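Local coordinates for Two-component sensor histidine kinase (Nostoc sp., PDB 6OZB), which is probably a light-sensing histidine kinase whose GAF domain, here binding phycoerythrobilin, belongs to a cyanobacterial phytochrome, at residues Glu16-Arg21 with Gln185-Gln190; Val97-Arg102 with Val117-Thr122. The protein carries 1 engineered substitution. One frame throughout, in Å; residues are numbered along the deposited sequence.

Contact 1 (Glu16-Arg21 with Gln185-Gln190); sequences ESVLRR and QMIVDQ
L19 reaches M186 and I187 because its CG stands anti to its own carbonyl carbon (chi1 -69°), and M186 meets it with CG set the same way (chi1 -61°) and its chain bent at the last torsion. The two side chains cross at about a right angle, L19 CD1 lying 3.7 Å from M186 CE. The other leucine branch settles against the opposing helix backbone: L19 CD2 is 3.6 Å from M186 O, and it also touches CG1 of I187 and, at 4.0 Å, CB of Q190. E16, bent at chi2, brings OE2 to within 3.5 Å of M186 CE, so the methyl touches a carboxylate oxygen as well as the leucine. Deeper in, V18 CG1 meets I187 CG1 at 4.1 Å, where L46 of helix 32-47 packs on both residues. An alanine in place of L19 is likely to open a gap between the helices and leave the M186 methyl freer to turn. The axes of segments 16-21 and 185-190 approach to 9.9 Å and run 8° from parallel, with L19 level with I187. This is apolar side-by-side packing of two parallel helices, 12-27 and 178-201, in the helical layer that flanks the GAF-domain sheet.

Contact 2 (Val97-Arg102 with Val117-Thr122); sequences VKSKVR and VHDLET
S99 and D119 bring their CA atoms within 4.5 Å where the end of helix 90-99 passes residues 117-122, the two segments running roughly antiparallel, and K100 leaves the helix with positive phi. A weak backbone bond joins V117 N to S99 O at 3.4 Å, while S99 CA makes a CH...O contact of 3.2 Å with H118 O. The S99 hydroxyl faces two acceptors of one residue, OG being 3.1 Å from D119 OD1 and 3.2 Å from D119 O; its single proton can serve either. D119 offers OD1 by turning CG anti to its backbone N (chi1 -156°), which carries the carboxylate back to the serine although its CB heads away. V117 lays its CG2 methyl over one face of the R102 guanidinium, off centre toward the rim, and 3.6 Å from R102 CD. The two side chains cross at about a right angle, and bends at chi2 and chi3 fold the arginine under that methyl. R102 NE hydrogen-bonds S115 O. The arrangement fastens the loop between strands 111-115 and 131-134 to the helix-to-strand turn of the GAF fold, with the R102 side chain about 8 Å from phycoerythrobilin.

Contact 1 joins two long helices from near the two ends of the chain, whereas contact 2 is nested within the span they enclose and joins a helix end to a loop. Both are partly buried and each has two buried residues, but none of the touching residues of contact 1 is exposed, against three in contact 2. Their chemistry follows: contact 1 relies on methyl and methylene groups, contact 2 on backbone polar atoms, a serine hydroxyl and a methyl laid on a guanidinium. Although their centres are 21 Å apart, they meet at Q185, whose OE1 lies 2.9 Å from R102 NH1, a probable hydrogen bond tying helix 178-201 to strand 102-106.

Contact 1 (Glu16-Arg21 with Gln185-Gln190)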
# COMPACT_ATOMS: atom_id res chain seq x y z
N GLU C 16 -6.53 -27.74 8.04
CA GLU C 16 -5.88 -28.90 8.64
C GLU C 16 -6.40 -30.18 7.97
O GLU C 16 -5.65 -31.12 7.70
CB GLU C 16 -6.10 -28.92 10.14
CG GLU C 16 -5.30 -27.84 10.87
CD GLU C 16 -3.80 -27.95 10.63
OE1 GLU C 16 -3.25 -29.07 10.71
OE2 GLU C 16 -3.17 -26.90 10.37
N SER C 17 -7.69 -30.21 7.70
CA SER C 17 -8.29 -31.39 7.10
C SER C 17 -7.83 -31.55 5.64
O SER C 17 -7.62 -32.66 5.18
CB SER C 17 -9.81 -31.29 7.17
OG SER C 17 -10.41 -32.30 6.38
N VAL C 18 -7.64 -30.45 4.92
CA VAL C 18 -7.09 -30.52 3.57
C VAL C 18 -5.69 -31.13 3.57
O VAL C 18 -5.34 -31.94 2.71
CB VAL C 18 -7.04 -29.13 2.91
CG1 VAL C 18 -6.25 -29.17 1.61
CG2 VAL C 18 -8.45 -28.63 2.63
N LEU C 19 -4.87 -30.72 4.52
CA LEU C 19 -3.51 -31.24 4.60
C LEU C 19 -3.52 -32.73 4.90
O LEU C 19 -2.74 -33.48 4.33
CB LEU C 19 -2.74 -30.53 5.70
CG LEU C 19 -2.37 -29.05 5.50
CD1 LEU C 19 -1.13 -28.76 6.30
CD2 LEU C 19 -2.20 -28.60 4.09
N ARG C 20 -4.40 -33.15 5.81
CA ARG C 20 -4.52 -34.55 6.19
C ARG C 20 -4.96 -35.37 5.01
O ARG C 20 -4.51 -36.49 4.83
CB ARG C 20 -5.48 -34.74 7.35
CG ARG C 20 -4.93 -34.29 8.72
CD ARG C 20 -5.76 -34.80 9.85
NE ARG C 20 -7.13 -34.29 9.83
CZ ARG C 20 -7.58 -33.19 10.44
NH1 ARG C 20 -6.77 -32.44 11.15
NH2 ARG C 20 -8.86 -32.86 10.33
N ARG C 21 -5.85 -34.81 4.18
CA ARG C 21 -6.36 -35.57 3.06
C ARG C 21 -5.26 -35.74 1.99
O ARG C 21 -5.18 -36.77 1.34
CB ARG C 21 -7.59 -34.88 2.50
CG ARG C 21 -8.83 -35.03 3.40
CD ARG C 21 -10.01 -34.22 2.82
NE ARG C 21 -11.18 -34.24 3.70
CZ ARG C 21 -12.01 -35.28 3.81
NH1 ARG C 21 -11.79 -36.39 3.12
NH2 ARG C 21 -13.05 -35.22 4.64
N GLN C 185 -0.20 -21.42 1.81
CA GLN C 185 1.23 -21.73 1.98
C GLN C 185 1.41 -23.14 2.52
O GLN C 185 2.30 -23.87 2.10
CB GLN C 185 1.90 -20.72 2.91
CG GLN C 185 3.45 -20.93 3.00
CD GLN C 185 4.13 -20.72 1.67
OE1 GLN C 185 3.97 -19.68 1.05
NE2 GLN C 185 4.86 -21.72 1.20
N MET C 186 0.57 -23.52 3.47
CA MET C 186 0.64 -24.87 4.02
C MET C 186 0.27 -25.90 2.95
O MET C 186 0.84 -26.98 2.89
CB MET C 186 -0.25 -25.01 5.25
CG MET C 186 0.11 -24.09 6.39
SD MET C 186 -0.68 -24.61 7.91
CE MET C 186 -2.19 -25.39 7.32
N ILE C 187 -0.71 -25.57 2.12
CA ILE C 187 -1.10 -26.46 1.04
C ILE C 187 0.02 -26.64 0.01
O ILE C 187 0.30 -27.78 -0.41
CB ILE C 187 -2.37 -25.94 0.32
CG1 ILE C 187 -3.56 -26.09 1.29
CG2 ILE C 187 -2.62 -26.69 -0.96
CD1 ILE C 187 -4.76 -25.17 0.96
N VAL C 188 0.68 -25.56 -0.41
CA VAL C 188 1.79 -25.77 -1.35
C VAL C 188 2.97 -26.46 -0.66
O VAL C 188 3.66 -27.23 -1.32
CB VAL C 188 2.25 -24.45 -2.05
CG1 VAL C 188 1.07 -23.84 -2.82
CG2 VAL C 188 2.84 -23.43 -1.11
N ASP C 189 3.19 -26.25 0.64
CA ASP C 189 4.24 -26.98 1.37
C ASP C 189 3.94 -28.48 1.40
O ASP C 189 4.83 -29.31 1.24
CB ASP C 189 4.37 -26.48 2.80
CG ASP C 189 5.02 -25.09 2.89
OD1 ASP C 189 5.56 -24.60 1.87
OD2 ASP C 189 4.97 -24.49 3.99
N GLN C 190 2.66 -28.83 1.59
CA GLN C 190 2.26 -30.23 1.62
C GLN C 190 2.34 -30.86 0.23
O GLN C 190 2.72 -32.02 0.09
CB GLN C 190 0.84 -30.38 2.19
CG GLN C 190 0.38 -31.85 2.41
CD GLN C 190 1.24 -32.59 3.45
OE1 GLN C 190 1.09 -32.40 4.65
NE2 GLN C 190 2.17 -33.40 2.97

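Contact 2 (Val97-Arg102 with Val117-Thr122)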
# COMPACT_ATOMS: atom_id res chain seq x y z
N VAL C 97 11.05 -17.02 -7.53
CA VAL C 97 12.20 -17.92 -7.28
C VAL C 97 12.99 -17.54 -6.03
O VAL C 97 13.32 -18.40 -5.23
CB VAL C 97 13.16 -17.94 -8.49
CG1 VAL C 97 14.47 -18.67 -8.14
CG2 VAL C 97 12.48 -18.59 -9.69
N LYS C 98 13.30 -16.25 -5.90
CA LYS C 98 14.17 -15.75 -4.83
C LYS C 98 13.45 -15.38 -3.53
O LYS C 98 13.99 -15.58 -2.45
CB LYS C 98 14.95 -14.52 -5.33
CG LYS C 98 15.92 -14.83 -6.47
CD LYS C 98 17.09 -15.69 -5.96
CE LYS C 98 18.13 -15.97 -7.03
NZ LYS C 98 17.58 -16.86 -8.09
N SER C 99 12.23 -14.86 -3.62
CA SER C 99 11.51 -14.48 -2.41
C SER C 99 10.33 -15.40 -2.09
O SER C 99 9.70 -15.25 -1.04
CB SER C 99 11.02 -13.04 -2.51
OG SER C 99 12.13 -12.17 -2.63
N LYS C 100 10.03 -16.34 -2.98
CA LYS C 100 8.89 -17.21 -2.82
C LYS C 100 7.64 -16.38 -2.52
O LYS C 100 6.83 -16.71 -1.66
CB LYS C 100 9.15 -18.24 -1.71
CG LYS C 100 10.44 -19.01 -1.93
CD LYS C 100 10.42 -20.33 -1.18
CE LYS C 100 11.65 -21.20 -1.49
NZ LYS C 100 12.81 -20.40 -1.98
N VAL C 101 7.49 -15.28 -3.26
CA VAL C 101 6.40 -14.36 -3.03
C VAL C 101 5.01 -14.99 -3.27
O VAL C 101 4.84 -15.80 -4.19
CB VAL C 101 6.59 -13.11 -3.92
CG1 VAL C 101 6.17 -13.38 -5.35
CG2 VAL C 101 5.83 -11.95 -3.37
N ARG C 102 4.05 -14.63 -2.42
CA ARG C 102 2.63 -14.91 -2.61
C ARG C 102 2.03 -13.59 -3.05
O ARG C 102 2.39 -12.55 -2.51
CB ARG C 102 1.99 -15.43 -1.34
CG ARG C 102 2.56 -16.79 -0.84
CD ARG C 102 3.85 -16.64 -0.06
NE ARG C 102 3.71 -15.76 1.09
CZ ARG C 102 3.25 -16.13 2.29
NH1 ARG C 102 2.85 -17.38 2.51
NH2 ARG C 102 3.16 -15.24 3.24
N VAL C 117 7.91 -15.22 1.89
CA VAL C 117 8.05 -16.14 3.00
C VAL C 117 9.40 -15.84 3.63
O VAL C 117 9.56 -15.82 4.86
CB VAL C 117 7.98 -17.60 2.56
CG1 VAL C 117 8.18 -18.52 3.75
CG2 VAL C 117 6.64 -17.87 1.91
N HIS C 118 10.37 -15.59 2.75
CA HIS C 118 11.75 -15.29 3.09
C HIS C 118 12.25 -14.48 1.89
O HIS C 118 12.03 -14.88 0.75
CB HIS C 118 12.52 -16.59 3.36
CG HIS C 118 12.30 -17.13 4.74
ND1 HIS C 118 12.03 -16.32 5.82
CD2 HIS C 118 12.23 -18.40 5.21
CE1 HIS C 118 11.85 -17.06 6.90
NE2 HIS C 118 11.97 -18.33 6.55
N ASP C 119 12.96 -13.37 2.13
CA ASP C 119 13.00 -12.28 1.16
C ASP C 119 14.35 -11.97 0.47
O ASP C 119 14.59 -12.44 -0.64
CB ASP C 119 12.50 -11.01 1.88
CG ASP C 119 11.95 -9.97 0.93
OD1 ASP C 119 12.07 -10.14 -0.30
OD2 ASP C 119 11.39 -8.96 1.42
N LEU C 120 15.21 -11.17 1.11
CA LEU C 120 16.25 -10.44 0.37
C LEU C 120 17.45 -11.27 -0.08
O LEU C 120 17.84 -12.25 0.57
CB LEU C 120 16.73 -9.25 1.22
CG LEU C 120 16.22 -7.88 0.76
CD1 LEU C 120 16.40 -6.82 1.84
CD2 LEU C 120 16.92 -7.45 -0.52
N GLU C 121 18.05 -10.84 -1.20
CA GLU C 121 19.16 -11.54 -1.85
C GLU C 121 20.42 -11.61 -0.99
O GLU C 121 20.79 -10.61 -0.36
CB GLU C 121 19.49 -10.87 -3.19
CG GLU C 121 18.42 -11.02 -4.28
CD GLU C 121 17.23 -10.09 -4.10
OE1 GLU C 121 17.36 -9.06 -3.40
OE2 GLU C 121 16.15 -10.38 -4.66
N THR C 122 21.06 -12.78 -0.99
CA THR C 122 22.26 -13.09 -0.18
C THR C 122 22.35 -12.27 1.11
O THR C 122 23.42 -11.78 1.48
CB THR C 122 23.57 -12.90 -1.00
OG1 THR C 122 23.65 -11.56 -1.51
CG2 THR C 122 23.63 -13.89 -2.16